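Local coordinates for chintase (Rhizomucor miehei, PDB 5YUQ), which hydrolyses the beta-1,4 linkages of chitin, as a family 18 glycoside hydrolase whose active site is a tunnel, at residues 191-196 / 323-328; 236-241 / 283-288; 250-255 / 307-312; 242-247 / 314-319. All blocks are in the same frame, centred on the assembly; numbering follows the deposited sequence.

Contact 1. Residues 191-196 / 323-328; sequences AGANAP and VLSFDD
Ser325 and Asn194 make the close part of this contact. The serine hydroxyl takes the asparagine's backbone N-H, with Asn194 N 2.8 Å from Ser325 OG and an N-H...O angle of 161°. OG stands anti to the nitrogen of its own residue (chi1 169°), which pushes it against the bend of the loop, where Ala193 CA comes to 3.2 Å from Ser325 OG. At one end packing thins to a single methyl contact, Ala191 CB to Val323 CG1 at 4.0 Å. At the other end the contact is wetter. Two waters sit between the segments, both within bonding distance of Asp327 OD2; one accepts from Asn194 ND2, the other from Ala195 N. Direct contact here is slight, with Ala195 CB 3.5 Å from Asp327 OD2. The second carboxylate oxygen is held from outside, OD1 of Asp327 meeting Ser331 and forming a salt bridge to Lys335, while Asn194 OD1 accepts from the backbone N of Asp182. Strand 322-325 lies between strands 228-240 and 312-317, antiparallel to both; helix 329-341 supplies Ser331 and Lys335, and helix 287-292 packs against Leu324 and Phe326.

Contact 2. Residues 236-241 / 283-288; sequences GRVSKT and GQYIWR
Gly236 and Tyr285 face each other as an antiparallel hydrogen-bonded pair. Gly236 N lies 2.7 Å from Tyr285 O in a nearly straight bond (175°). Tyr285 N returns a more bent one (145°) to Gly236 O at 2.9 Å. One step on, Arg237 sits across from Gln284 as a non-hydrogen-bonded pair, and Val238 N then reaches Gly283 O, also at 2.9 Å. That same carbonyl receives a CA-H...O contact from Arg237 CA, 3.3 Å from Gly283 O. Val238 places CG1 opposite its own carbonyl carbon (chi1 -67°), and this branch meets the phenol ring obliquely, CG1 being 3.6 Å from Tyr285 CD2. Strand 228-240 also pairs in parallel with strands 175-178 and 346-350, as a strand of the family's TIM barrel would; its later part, 236-240, takes the short strand 284-286 alongside, which then leads into helix 287-292. Further out, Leu324 packs on both Val238 and Tyr285, and Glu293 takes the tyrosine hydroxyl. Asp267 holds Gly283 N, while Thr266 meets Gln284 NE2. The arginine is bent at chi3; its NE bonds to Ser282 O, and NH2 forms a salt bridge with Asp182.

Contact 3. Residues 250-255 / 307-312; sequences GLYVPI and DDISKT
The ring of Tyr252 and the carboxylate of Asp307 meet steeply, their planes 73° apart. One ring face carries Leu251 CD2 from the preceding residue, 3.9 Å above the plane of Tyr252 and displaced toward the rim. Asp307 OD1 approaches obliquely, 3.5 Å from Tyr252 CE2, and Ile309 CD1 comes in at a similarly slanting angle. The phenol end makes the polar contact: Tyr252 OH is 2.7 Å from Asp307 OD2, a weak hydrogen bond whose proton has another acceptor nearby. Ile309 CG2 touches the same hydroxyl, 4.0 Å from Tyr252 OH. OD2 is gripped more firmly from its own segment. Ser310 OG, 2.6 Å from Asp307 OD2, bonds to the anti lone pair, while Ser310 N comes to OD2 at 2.9 Å from above the carboxylate plane. The serine can offer both groups at once because its OG sits between its own N and carbonyl carbon (chi1 67°). The other carboxylate oxygen is tied across the contact through a water, which lies 2.8 Å from Asp307 OD1 and accepts from Leu251 N. The bonds to both oxygens should limit the carboxylate's rotation, and it would probably stay ionised. The backbone of Asp307 and Thr312 closes the turn, and a salt bridge from Lys311 to Asp308 lies beside it. Asp307 accepting from the backbone three residues on forms an Asx motif, and Lys311 and Thr312 facing Asp307 form a G1 beta bulge; together they shape the hairpin turn between strands 302-307 and 312-317, against which the inverse gamma turn centred on Tyr252 rests.

Contact 4. Residues 242-247 / 314-319; sequences LEPITA and YAYSFS
Thr246 O and Tyr314 OH are bridged by one water, which donates to the carbonyl at 2.6 Å from Thr246 O and sits 2.9 Å from Tyr314 OH. The contact lays the loop that follows strand 228-240 over strand 312-317, the middle strand of the antiparallel run 302-307, 312-317 and 322-325; the run is inserted in sequence between barrel strands 228-240 and 346-350, consistent with the insertion domain of many family 18 chitinases. Away from the water the contact is van der Waals packing centred on the Tyr316 ring, part of it against the loop's backbone. Tyr316 CG stands anti to its backbone N (chi1 180°), laying the ring flat under the loop backbone. Over one face, Ile245 N lies 3.5 Å above the middle of the Tyr316 ring, with Pro244 C nearer the rim. Ile245 CB adds a CH-pi contact, 4.0 Å from the ring centroid and 29° off the normal. The phenol end runs alongside the proline, with Pro244 CA 3.2 Å from Tyr316 OH, and the hydroxyl itself bonds to Ser321 OG. Ile245 also reaches the other tyrosine: its CG2 comes to the edge of the Tyr314 ring, near the ring plane. At the exposed end of the contact Phe318 lies alongside the proline, pointing the same way, and its CE1 stops 3.8 Å from Pro244 CG.

How the contacts relate
Contact 1 is the hub: its centre is about 8 Å from the centres of contacts 2 and 3 and about 13 Å from that of contact 4. Strand 322-325 serves three of them, with Val323 O 2.8 Å from Ser239 N of contact 2 and Leu324 N 2.8 Å from Ala315 O of contact 4. Contact 3 joins through Ala191 N, 2.8 Å from Val253 O. Contacts 3 and 4, about 11 Å apart, meet where Tyr314 OH touches Leu251. Asn194 of contact 1 and Arg237 of contact 2 share Asp182, in the Met-x-Tyr-Asp motif that follows strand 175-178 and lines the substrate site in family 18 relatives, so this end probably faces the tunnel, while contact 4 lies outermost.

Contact 1. Residues 191-196 / 323-328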
loop_
_atom_site.group_PDB
_atom_site.type_symbol
_atom_site.label_atom_id
_atom_site.label_comp_id
_atom_site.label_asym_id
_atom_site.label_seq_id
_atom_site.Cartn_x
_atom_site.Cartn_y
_atom_site.Cartn_z
ATOM N N ALA A 191 -1.750 -20.428 3.976
ATOM C CA ALA A 191 -2.347 -19.347 3.209
ATOM C C ALA A 191 -3.121 -18.440 4.156
ATOM O O ALA A 191 -3.657 -18.889 5.166
ATOM C CB ALA A 191 -3.276 -19.908 2.153
ATOM N N GLY A 192 -3.188 -17.160 3.819
ATOM C CA GLY A 192 -4.027 -16.233 4.550
ATOM C C GLY A 192 -4.513 -15.196 3.572
ATOM O O GLY A 192 -4.171 -15.244 2.398
ATOM N N ALA A 193 -5.308 -14.244 4.038
ATOM C CA ALA A 193 -5.816 -13.240 3.119
ATOM C C ALA A 193 -4.749 -12.204 2.753
ATOM O O ALA A 193 -3.857 -11.889 3.551
ATOM C CB ALA A 193 -7.063 -12.560 3.690
ATOM N N ASN A 194 -4.846 -11.677 1.535
ATOM C CA ASN A 194 -3.969 -10.600 1.103
ATOM C C ASN A 194 -4.248 -9.351 1.920
ATOM O O ASN A 194 -3.340 -8.656 2.381
ATOM C CB ASN A 194 -4.230 -10.307 -0.378
ATOM C CG ASN A 194 -3.392 -9.169 -0.906
ATOM O OD1 ASN A 194 -2.213 -9.041 -0.576
ATOM N ND2 ASN A 194 -3.998 -8.333 -1.742
ATOM N N ALA A 195 -5.533 -9.066 2.077
ATOM C CA ALA A 195 -5.971 -7.865 2.766
ATOM C C ALA A 195 -7.102 -8.211 3.714
ATOM O O ALA A 195 -8.231 -7.771 3.525
ATOM C CB ALA A 195 -6.416 -6.835 1.760
ATOM N N PRO A 196 -6.802 -9.004 4.749
ATOM C CA PRO A 196 -7.873 -9.371 5.676
ATOM C C PRO A 196 -8.401 -8.148 6.395
ATOM O O PRO A 196 -7.614 -7.268 6.757
ATOM C CB PRO A 196 -7.173 -10.286 6.679
ATOM C CG PRO A 196 -5.724 -9.890 6.625
ATOM C CD PRO A 196 -5.476 -9.461 5.206
ATOM N N VAL A 323 -4.177 -21.158 -4.624
ATOM C CA VAL A 323 -5.222 -20.395 -3.950
ATOM C C VAL A 323 -5.023 -18.912 -4.230
ATOM O O VAL A 323 -3.912 -18.393 -4.127
ATOM C CB VAL A 323 -5.279 -20.667 -2.429
ATOM C CG1 VAL A 323 -3.946 -20.352 -1.771
ATOM C CG2 VAL A 323 -6.408 -19.860 -1.797
ATOM N N LEU A 324 -6.099 -18.251 -4.640
ATOM C CA LEU A 324 -6.087 -16.814 -4.876
ATOM C C LEU A 324 -6.850 -16.157 -3.760
ATOM O O LEU A 324 -8.036 -16.424 -3.584
ATOM C CB LEU A 324 -6.781 -16.483 -6.207
ATOM C CG LEU A 324 -7.062 -15.003 -6.504
ATOM C CD1 LEU A 324 -5.777 -14.253 -6.737
ATOM C CD2 LEU A 324 -7.996 -14.872 -7.712
ATOM N N SER A 325 -6.175 -15.303 -2.992
ATOM C CA SER A 325 -6.878 -14.447 -2.052
ATOM C C SER A 325 -7.041 -13.114 -2.745
ATOM O O SER A 325 -6.069 -12.567 -3.261
ATOM C CB SER A 325 -6.081 -14.253 -0.768
ATOM O OG SER A 325 -6.682 -13.211 -0.002
ATOM N N PHE A 326 -8.257 -12.585 -2.764
ATOM C CA PHE A 326 -8.489 -11.326 -3.466
ATOM C C PHE A 326 -9.517 -10.446 -2.784
ATOM O O PHE A 326 -9.963 -10.756 -1.681
ATOM C CB PHE A 326 -8.825 -11.554 -4.956
ATOM C CG PHE A 326 -10.120 -12.305 -5.221
ATOM C CD1 PHE A 326 -10.226 -13.666 -4.960
ATOM C CD2 PHE A 326 -11.210 -11.646 -5.800
ATOM C CE1 PHE A 326 -11.408 -14.357 -5.236
ATOM C CE2 PHE A 326 -12.392 -12.330 -6.077
ATOM C CZ PHE A 326 -12.492 -13.684 -5.801
ATOM N N ASP A 327 -9.854 -9.331 -3.425
ATOM C CA ASP A 327 -10.927 -8.477 -2.949
ATOM C C ASP A 327 -11.892 -8.205 -4.076
ATOM O O ASP A 327 -11.486 -8.051 -5.229
ATOM C CB ASP A 327 -10.381 -7.170 -2.390
ATOM C CG ASP A 327 -10.006 -7.300 -0.942
ATOM O OD1 ASP A 327 -10.898 -7.108 -0.088
ATOM O OD2 ASP A 327 -8.838 -7.638 -0.653
ATOM N N ASP A 328 -13.177 -8.185 -3.738
ATOM C CA ASP A 328 -14.209 -7.928 -4.732
ATOM C C ASP A 328 -15.106 -6.797 -4.256
ATOM O O ASP A 328 -14.772 -6.098 -3.299
ATOM C CB ASP A 328 -15.011 -9.198 -5.053
ATOM C CG ASP A 328 -15.598 -9.862 -3.818
ATOM O OD1 ASP A 328 -15.614 -9.242 -2.740
ATOM O OD2 ASP A 328 -16.072 -11.022 -3.931
HETATM O O HOH W 1 -6.848 -8.740 -2.202
HETATM O O HOH W 2 -7.857 -10.069 0.570
#

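Contact 2. Residues 236-241 / 283-288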
loop_
_atom_site.group_PDB
_atom_site.type_symbol
_atom_site.label_atom_id
_atom_site.label_comp_id
_atom_site.label_asym_id
_atom_site.label_seq_id
_atom_site.Cartn_x
_atom_site.Cartn_y
_atom_site.Cartn_z
ATOM N N GLY A 236 -5.320 -9.348 -6.103
ATOM C CA GLY A 236 -5.196 -10.416 -5.139
ATOM C C GLY A 236 -3.842 -11.078 -5.298
ATOM O O GLY A 236 -3.014 -10.626 -6.093
ATOM N N ARG A 237 -3.609 -12.142 -4.543
ATOM C CA ARG A 237 -2.343 -12.869 -4.643
ATOM C C ARG A 237 -2.591 -14.360 -4.677
ATOM O O ARG A 237 -3.460 -14.865 -3.962
ATOM C CB ARG A 237 -1.425 -12.529 -3.469
ATOM C CG ARG A 237 -0.213 -13.451 -3.344
ATOM C CD ARG A 237 0.876 -12.868 -2.439
ATOM N NE ARG A 237 1.369 -11.603 -2.976
ATOM C CZ ARG A 237 0.943 -10.414 -2.580
ATOM N NH1 ARG A 237 0.035 -10.322 -1.614
ATOM N NH2 ARG A 237 1.433 -9.319 -3.137
ATOM N N VAL A 238 -1.844 -15.066 -5.522
ATOM C CA VAL A 238 -1.893 -16.517 -5.511
ATOM C C VAL A 238 -0.794 -17.112 -4.638
ATOM O O VAL A 238 0.315 -16.579 -4.554
ATOM C CB VAL A 238 -1.829 -17.129 -6.936
ATOM C CG1 VAL A 238 -3.091 -16.788 -7.714
ATOM C CG2 VAL A 238 -0.579 -16.670 -7.675
ATOM N N SER A 239 -1.138 -18.192 -3.948
ATOM C CA SER A 239 -0.173 -19.020 -3.244
ATOM C C SER A 239 -0.354 -20.437 -3.753
ATOM O O SER A 239 -1.404 -20.789 -4.294
ATOM C CB SER A 239 -0.427 -18.991 -1.741
ATOM O OG SER A 239 -0.243 -17.684 -1.219
ATOM N N LYS A 240 0.666 -21.261 -3.577
ATOM C CA LYS A 240 0.566 -22.661 -3.958
ATOM C C LYS A 240 0.263 -23.491 -2.719
ATOM O O LYS A 240 1.073 -23.538 -1.793
ATOM C CB LYS A 240 1.881 -23.136 -4.563
ATOM C CG LYS A 240 1.808 -24.573 -5.073
ATOM C CD LYS A 240 3.140 -25.045 -5.606
ATOM C CE LYS A 240 2.974 -26.410 -6.267
ATOM N NZ LYS A 240 4.269 -26.927 -6.775
ATOM N N THR A 241 -0.901 -24.133 -2.688
ATOM C CA THR A 241 -1.236 -24.986 -1.553
ATOM C C THR A 241 -0.551 -26.345 -1.694
ATOM O O THR A 241 -0.298 -26.813 -2.810
ATOM C CB THR A 241 -2.752 -25.176 -1.396
ATOM O OG1 THR A 241 -3.256 -25.975 -2.473
ATOM C CG2 THR A 241 -3.455 -23.830 -1.413
ATOM N N GLY A 283 3.238 -12.942 -7.215
ATOM C CA GLY A 283 1.978 -13.661 -7.119
ATOM C C GLY A 283 0.786 -12.770 -7.380
ATOM O O GLY A 283 -0.356 -13.204 -7.249
ATOM N N GLN A 284 1.062 -11.530 -7.772
ATOM C CA GLN A 284 0.020 -10.535 -8.008
ATOM C C GLN A 284 -0.946 -10.979 -9.100
ATOM O O GLN A 284 -0.548 -11.509 -10.138
ATOM C CB GLN A 284 0.654 -9.192 -8.362
ATOM C CG GLN A 284 -0.344 -8.090 -8.690
ATOM C CD GLN A 284 0.339 -6.774 -9.007
ATOM O OE1 GLN A 284 0.590 -5.962 -8.114
ATOM N NE2 GLN A 284 0.646 -6.558 -10.288
ATOM N N TYR A 285 -2.228 -10.757 -8.847
ATOM C CA TYR A 285 -3.283 -11.127 -9.764
ATOM C C TYR A 285 -4.242 -9.944 -9.748
ATOM O O TYR A 285 -4.986 -9.766 -8.785
ATOM C CB TYR A 285 -3.964 -12.379 -9.215
ATOM C CG TYR A 285 -4.381 -13.390 -10.252
ATOM C CD1 TYR A 285 -5.558 -13.229 -10.952
ATOM C CD2 TYR A 285 -3.615 -14.520 -10.496
ATOM C CE1 TYR A 285 -5.961 -14.139 -11.883
ATOM C CE2 TYR A 285 -4.016 -15.454 -11.444
ATOM C CZ TYR A 285 -5.190 -15.247 -12.127
ATOM O OH TYR A 285 -5.614 -16.155 -13.071
ATOM N N ILE A 286 -4.220 -9.107 -10.782
ATOM C CA ILE A 286 -4.997 -7.864 -10.704
ATOM C C ILE A 286 -6.475 -8.089 -10.988
ATOM O O ILE A 286 -6.860 -9.068 -11.626
ATOM C CB ILE A 286 -4.448 -6.742 -11.609
ATOM C CG1 ILE A 286 -4.589 -7.115 -13.087
ATOM C CG2 ILE A 286 -3.000 -6.430 -11.254
ATOM C CD1 ILE A 286 -4.446 -5.916 -14.008
ATOM N N TRP A 287 -7.310 -7.181 -10.502
ATOM C CA TRP A 287 -8.746 -7.349 -10.636
ATOM C C TRP A 287 -9.176 -7.543 -12.083
ATOM O O TRP A 287 -10.065 -8.355 -12.358
ATOM C CB TRP A 287 -9.505 -6.173 -10.031
ATOM C CG TRP A 287 -10.969 -6.293 -10.300
ATOM C CD1 TRP A 287 -11.692 -5.610 -11.235
ATOM C CD2 TRP A 287 -11.888 -7.175 -9.644
ATOM N NE1 TRP A 287 -13.008 -6.016 -11.199
ATOM C CE2 TRP A 287 -13.154 -6.973 -10.228
ATOM C CE3 TRP A 287 -11.764 -8.114 -8.614
ATOM C CZ2 TRP A 287 -14.288 -7.668 -9.811
ATOM C CZ3 TRP A 287 -12.888 -8.806 -8.203
ATOM C CH2 TRP A 287 -14.134 -8.581 -8.802
ATOM N N ARG A 288 -8.564 -6.817 -13.009
ATOM C CA ARG A 288 -8.961 -6.925 -14.425
ATOM C C ARG A 288 -8.919 -8.406 -14.849
ATOM O O ARG A 288 -9.795 -8.825 -15.553
ATOM C CB ARG A 288 -8.117 -6.126 -15.378
ATOM C CG ARG A 288 -8.237 -4.630 -15.211
ATOM C CD ARG A 288 -7.316 -3.790 -16.070
ATOM N NE ARG A 288 -7.713 -3.813 -17.479
ATOM C CZ ARG A 288 -8.682 -3.075 -17.984
ATOM N NH1 ARG A 288 -9.371 -2.204 -17.259
ATOM N NH2 ARG A 288 -8.948 -3.183 -19.250
#

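Contact 3. Residues 250-255 / 307-312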
loop_
_atom_site.group_PDB
_atom_site.type_symbol
_atom_site.label_atom_id
_atom_site.label_comp_id
_atom_site.label_asym_id
_atom_site.label_seq_id
_atom_site.Cartn_x
_atom_site.Cartn_y
_atom_site.Cartn_z
ATOM N N GLY A 250 -11.424 -24.654 4.202
ATOM C CA GLY A 250 -11.316 -23.226 4.424
ATOM C C GLY A 250 -10.071 -22.712 3.727
ATOM O O GLY A 250 -9.429 -23.438 2.955
ATOM N N LEU A 251 -9.725 -21.462 4.009
ATOM C CA LEU A 251 -8.607 -20.793 3.356
ATOM C C LEU A 251 -7.260 -21.148 3.968
ATOM O O LEU A 251 -6.251 -21.207 3.268
ATOM C CB LEU A 251 -8.814 -19.273 3.439
ATOM C CG LEU A 251 -7.634 -18.358 3.088
ATOM C CD1 LEU A 251 -7.263 -18.487 1.615
ATOM C CD2 LEU A 251 -7.965 -16.898 3.435
ATOM N N TYR A 252 -7.240 -21.370 5.278
ATOM C CA TYR A 252 -5.981 -21.345 6.024
ATOM C C TYR A 252 -5.238 -22.675 6.003
ATOM O O TYR A 252 -5.036 -23.310 7.037
ATOM C CB TYR A 252 -6.242 -20.860 7.453
ATOM C CG TYR A 252 -6.896 -19.493 7.469
ATOM C CD1 TYR A 252 -6.146 -18.343 7.266
ATOM C CD2 TYR A 252 -8.266 -19.358 7.655
ATOM C CE1 TYR A 252 -6.738 -17.091 7.262
ATOM C CE2 TYR A 252 -8.873 -18.110 7.646
ATOM C CZ TYR A 252 -8.100 -16.984 7.450
ATOM O OH TYR A 252 -8.687 -15.745 7.449
ATOM N N VAL A 253 -4.819 -23.077 4.809
ATOM C CA VAL A 253 -4.196 -24.377 4.600
ATOM C C VAL A 253 -2.706 -24.231 4.335
ATOM O O VAL A 253 -2.247 -23.159 3.941
ATOM C CB VAL A 253 -4.851 -25.105 3.407
ATOM C CG1 VAL A 253 -6.333 -25.299 3.662
ATOM C CG2 VAL A 253 -4.628 -24.324 2.115
ATOM N N PRO A 254 -1.936 -25.302 4.564
ATOM C CA PRO A 254 -0.489 -25.197 4.356
ATOM C C PRO A 254 -0.127 -24.854 2.913
ATOM O O PRO A 254 -0.755 -25.360 1.976
ATOM C CB PRO A 254 0.008 -26.597 4.726
ATOM C CG PRO A 254 -0.983 -27.062 5.738
ATOM C CD PRO A 254 -2.302 -26.568 5.222
ATOM N N ILE A 255 0.863 -23.981 2.743
ATOM C CA ILE A 255 1.323 -23.586 1.413
ATOM C C ILE A 255 2.789 -23.921 1.192
ATOM O O ILE A 255 3.537 -24.166 2.141
ATOM C CB ILE A 255 1.138 -22.080 1.161
ATOM C CG1 ILE A 255 1.822 -21.255 2.254
ATOM C CG2 ILE A 255 -0.347 -21.735 1.060
ATOM C CD1 ILE A 255 1.960 -19.782 1.896
ATOM N N ASP A 307 -14.260 -16.160 2.861
ATOM C CA ASP A 307 -13.736 -16.396 4.194
ATOM C C ASP A 307 -14.428 -15.458 5.173
ATOM O O ASP A 307 -14.208 -14.242 5.148
ATOM C CB ASP A 307 -12.230 -16.173 4.239
ATOM C CG ASP A 307 -11.673 -16.359 5.623
ATOM O OD1 ASP A 307 -11.947 -17.413 6.232
ATOM O OD2 ASP A 307 -10.972 -15.456 6.124
ATOM N N ASP A 308 -15.267 -16.023 6.034
ATOM C CA ASP A 308 -16.039 -15.212 6.971
ATOM C C ASP A 308 -15.167 -14.517 8.022
ATOM O O ASP A 308 -15.528 -13.453 8.501
ATOM C CB ASP A 308 -17.133 -16.047 7.646
ATOM C CG ASP A 308 -18.107 -15.199 8.443
ATOM O OD1 ASP A 308 -18.549 -14.144 7.934
ATOM O OD2 ASP A 308 -18.429 -15.582 9.587
ATOM N N ILE A 309 -14.023 -15.095 8.378
ATOM C CA ILE A 309 -13.149 -14.444 9.356
ATOM C C ILE A 309 -12.573 -13.128 8.834
ATOM O O ILE A 309 -12.708 -12.083 9.478
ATOM C CB ILE A 309 -12.007 -15.372 9.812
ATOM C CG1 ILE A 309 -12.550 -16.449 10.753
ATOM C CG2 ILE A 309 -10.917 -14.572 10.512
ATOM C CD1 ILE A 309 -11.547 -17.535 11.096
ATOM N N SER A 310 -11.950 -13.176 7.659
ATOM C CA SER A 310 -11.257 -12.013 7.107
ATOM C C SER A 310 -12.171 -11.118 6.290
ATOM O O SER A 310 -11.789 -10.006 5.937
ATOM C CB SER A 310 -10.069 -12.452 6.244
ATOM O OG SER A 310 -10.508 -13.125 5.080
ATOM N N LYS A 311 -13.380 -11.604 6.008
ATOM C CA LYS A 311 -14.339 -10.924 5.140
ATOM C C LYS A 311 -13.764 -10.681 3.752
ATOM O O LYS A 311 -13.877 -9.577 3.223
ATOM C CB LYS A 311 -14.806 -9.587 5.739
ATOM C CG LYS A 311 -15.194 -9.653 7.204
ATOM C CD LYS A 311 -16.422 -10.523 7.404
ATOM C CE LYS A 311 -16.729 -10.667 8.893
ATOM N NZ LYS A 311 -17.819 -11.656 9.158
ATOM N N THR A 312 -13.173 -11.719 3.157
ATOM C CA THR A 312 -12.622 -11.626 1.802
ATOM C C THR A 312 -12.906 -12.891 1.008
ATOM O O THR A 312 -13.037 -13.971 1.590
ATOM C CB THR A 312 -11.090 -11.404 1.809
ATOM O OG1 THR A 312 -10.446 -12.482 2.502
ATOM C CG2 THR A 312 -10.725 -10.089 2.493
HETATM O O HOH W 3 -11.786 -20.093 5.600
#

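Contact 4. Residues 242-247 / 314-319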
loop_
_atom_site.group_PDB
_atom_site.type_symbol
_atom_site.label_atom_id
_atom_site.label_comp_id
_atom_site.label_asym_id
_atom_site.label_seq_id
_atom_site.Cartn_x
_atom_site.Cartn_y
_atom_site.Cartn_z
ATOM N N LEU A 242 -0.247 -26.974 -0.563
ATOM C CA LEU A 242 0.401 -28.280 -0.582
ATOM C C LEU A 242 -0.599 -29.381 -0.882
ATOM O O LEU A 242 -0.238 -30.401 -1.453
ATOM C CB LEU A 242 1.097 -28.564 0.750
ATOM C CG LEU A 242 2.199 -27.584 1.136
ATOM C CD1 LEU A 242 2.868 -28.014 2.440
ATOM C CD2 LEU A 242 3.212 -27.482 0.013
ATOM N N GLU A 243 -1.849 -29.169 -0.476
ATOM C CA GLU A 243 -2.949 -30.095 -0.758
ATOM C C GLU A 243 -4.120 -29.277 -1.280
ATOM O O GLU A 243 -4.138 -28.056 -1.131
ATOM C CB GLU A 243 -3.364 -30.842 0.513
ATOM C CG GLU A 243 -2.310 -31.754 1.097
ATOM C CD GLU A 243 -2.011 -32.942 0.223
ATOM O OE1 GLU A 243 -2.910 -33.366 -0.531
ATOM O OE2 GLU A 243 -0.876 -33.462 0.303
ATOM N N PRO A 244 -5.106 -29.927 -1.904
ATOM C CA PRO A 244 -6.215 -29.146 -2.464
ATOM C C PRO A 244 -7.065 -28.450 -1.404
ATOM O O PRO A 244 -7.170 -28.926 -0.268
ATOM C CB PRO A 244 -7.050 -30.203 -3.197
ATOM C CG PRO A 244 -6.039 -31.284 -3.546
ATOM C CD PRO A 244 -5.106 -31.325 -2.377
ATOM N N ILE A 245 -7.641 -27.313 -1.779
ATOM C CA ILE A 245 -8.666 -26.679 -0.970
ATOM C C ILE A 245 -10.007 -27.277 -1.372
ATOM O O ILE A 245 -10.249 -27.549 -2.550
ATOM C CB ILE A 245 -8.644 -25.155 -1.147
ATOM C CG1 ILE A 245 -7.503 -24.561 -0.316
ATOM C CG2 ILE A 245 -9.987 -24.527 -0.758
ATOM C CD1 ILE A 245 -7.383 -23.057 -0.439
ATOM N N THR A 246 -10.852 -27.534 -0.379
ATOM C CA THR A 246 -12.192 -28.042 -0.618
ATOM C C THR A 246 -13.199 -27.222 0.169
ATOM O O THR A 246 -12.849 -26.222 0.793
ATOM C CB THR A 246 -12.329 -29.519 -0.196
ATOM O OG1 THR A 246 -12.258 -29.616 1.229
ATOM C CG2 THR A 246 -11.237 -30.377 -0.822
ATOM N N ALA A 247 -14.456 -27.652 0.149
ATOM C CA ALA A 247 -15.494 -26.974 0.917
ATOM C C ALA A 247 -15.233 -27.102 2.412
ATOM O O ALA A 247 -15.768 -26.331 3.209
ATOM C CB ALA A 247 -16.860 -27.541 0.576
ATOM N N TYR A 314 -11.936 -15.934 -1.705
ATOM C CA TYR A 314 -10.756 -16.631 -2.161
ATOM C C TYR A 314 -11.197 -17.701 -3.126
ATOM O O TYR A 314 -12.374 -18.051 -3.174
ATOM C CB TYR A 314 -9.950 -17.217 -0.994
ATOM C CG TYR A 314 -10.656 -18.279 -0.186
ATOM C CD1 TYR A 314 -11.550 -17.939 0.824
ATOM C CD2 TYR A 314 -10.399 -19.623 -0.405
ATOM C CE1 TYR A 314 -12.179 -18.913 1.577
ATOM C CE2 TYR A 314 -11.021 -20.598 0.339
ATOM C CZ TYR A 314 -11.913 -20.243 1.319
ATOM O OH TYR A 314 -12.536 -21.218 2.055
ATOM N N ALA A 315 -10.264 -18.190 -3.929
ATOM C CA ALA A 315 -10.616 -19.162 -4.949
ATOM C C ALA A 315 -9.507 -20.185 -5.073
ATOM O O ALA A 315 -8.338 -19.878 -4.853
ATOM C CB ALA A 315 -10.870 -18.465 -6.282
ATOM N N TYR A 316 -9.878 -21.414 -5.408
ATOM C CA TYR A 316 -8.887 -22.458 -5.568
ATOM C C TYR A 316 -8.897 -22.990 -6.996
ATOM O O TYR A 316 -9.955 -23.271 -7.559
ATOM C CB TYR A 316 -9.139 -23.601 -4.588
ATOM C CG TYR A 316 -8.124 -24.712 -4.729
ATOM C CD1 TYR A 316 -6.805 -24.528 -4.327
ATOM C CD2 TYR A 316 -8.476 -25.931 -5.283
ATOM C CE1 TYR A 316 -5.864 -25.545 -4.467
ATOM C CE2 TYR A 316 -7.543 -26.945 -5.423
ATOM C CZ TYR A 316 -6.245 -26.741 -5.014
ATOM O OH TYR A 316 -5.327 -27.756 -5.162
ATOM N N SER A 317 -7.706 -23.109 -7.575
ATOM C CA SER A 317 -7.549 -23.731 -8.881
ATOM C C SER A 317 -6.804 -25.036 -8.708
ATOM O O SER A 317 -5.629 -25.034 -8.353
ATOM C CB SER A 317 -6.756 -22.820 -9.819
ATOM O OG SER A 317 -6.417 -23.520 -11.013
ATOM N N PHE A 318 -7.476 -26.154 -8.987
ATOM C CA PHE A 318 -6.845 -27.457 -8.840
ATOM C C PHE A 318 -5.632 -27.516 -9.767
ATOM O O PHE A 318 -4.581 -28.047 -9.412
ATOM C CB PHE A 318 -7.843 -28.578 -9.148
ATOM C CG PHE A 318 -7.331 -29.938 -8.792
ATOM C CD1 PHE A 318 -7.535 -30.470 -7.528
ATOM C CD2 PHE A 318 -6.627 -30.682 -9.722
ATOM C CE1 PHE A 318 -7.050 -31.724 -7.196
ATOM C CE2 PHE A 318 -6.132 -31.927 -9.401
ATOM C CZ PHE A 318 -6.340 -32.458 -8.137
ATOM N N SER A 319 -5.782 -26.941 -10.959
ATOM C CA SER A 319 -4.658 -26.805 -11.881
ATOM C C SER A 319 -3.625 -25.842 -11.298
ATOM O O SER A 319 -3.900 -24.655 -11.124
ATOM C CB SER A 319 -5.137 -26.300 -13.240
ATOM O OG SER A 319 -4.040 -26.073 -14.105
HETATM O O HOH W 4 -13.298 -24.042 2.059
#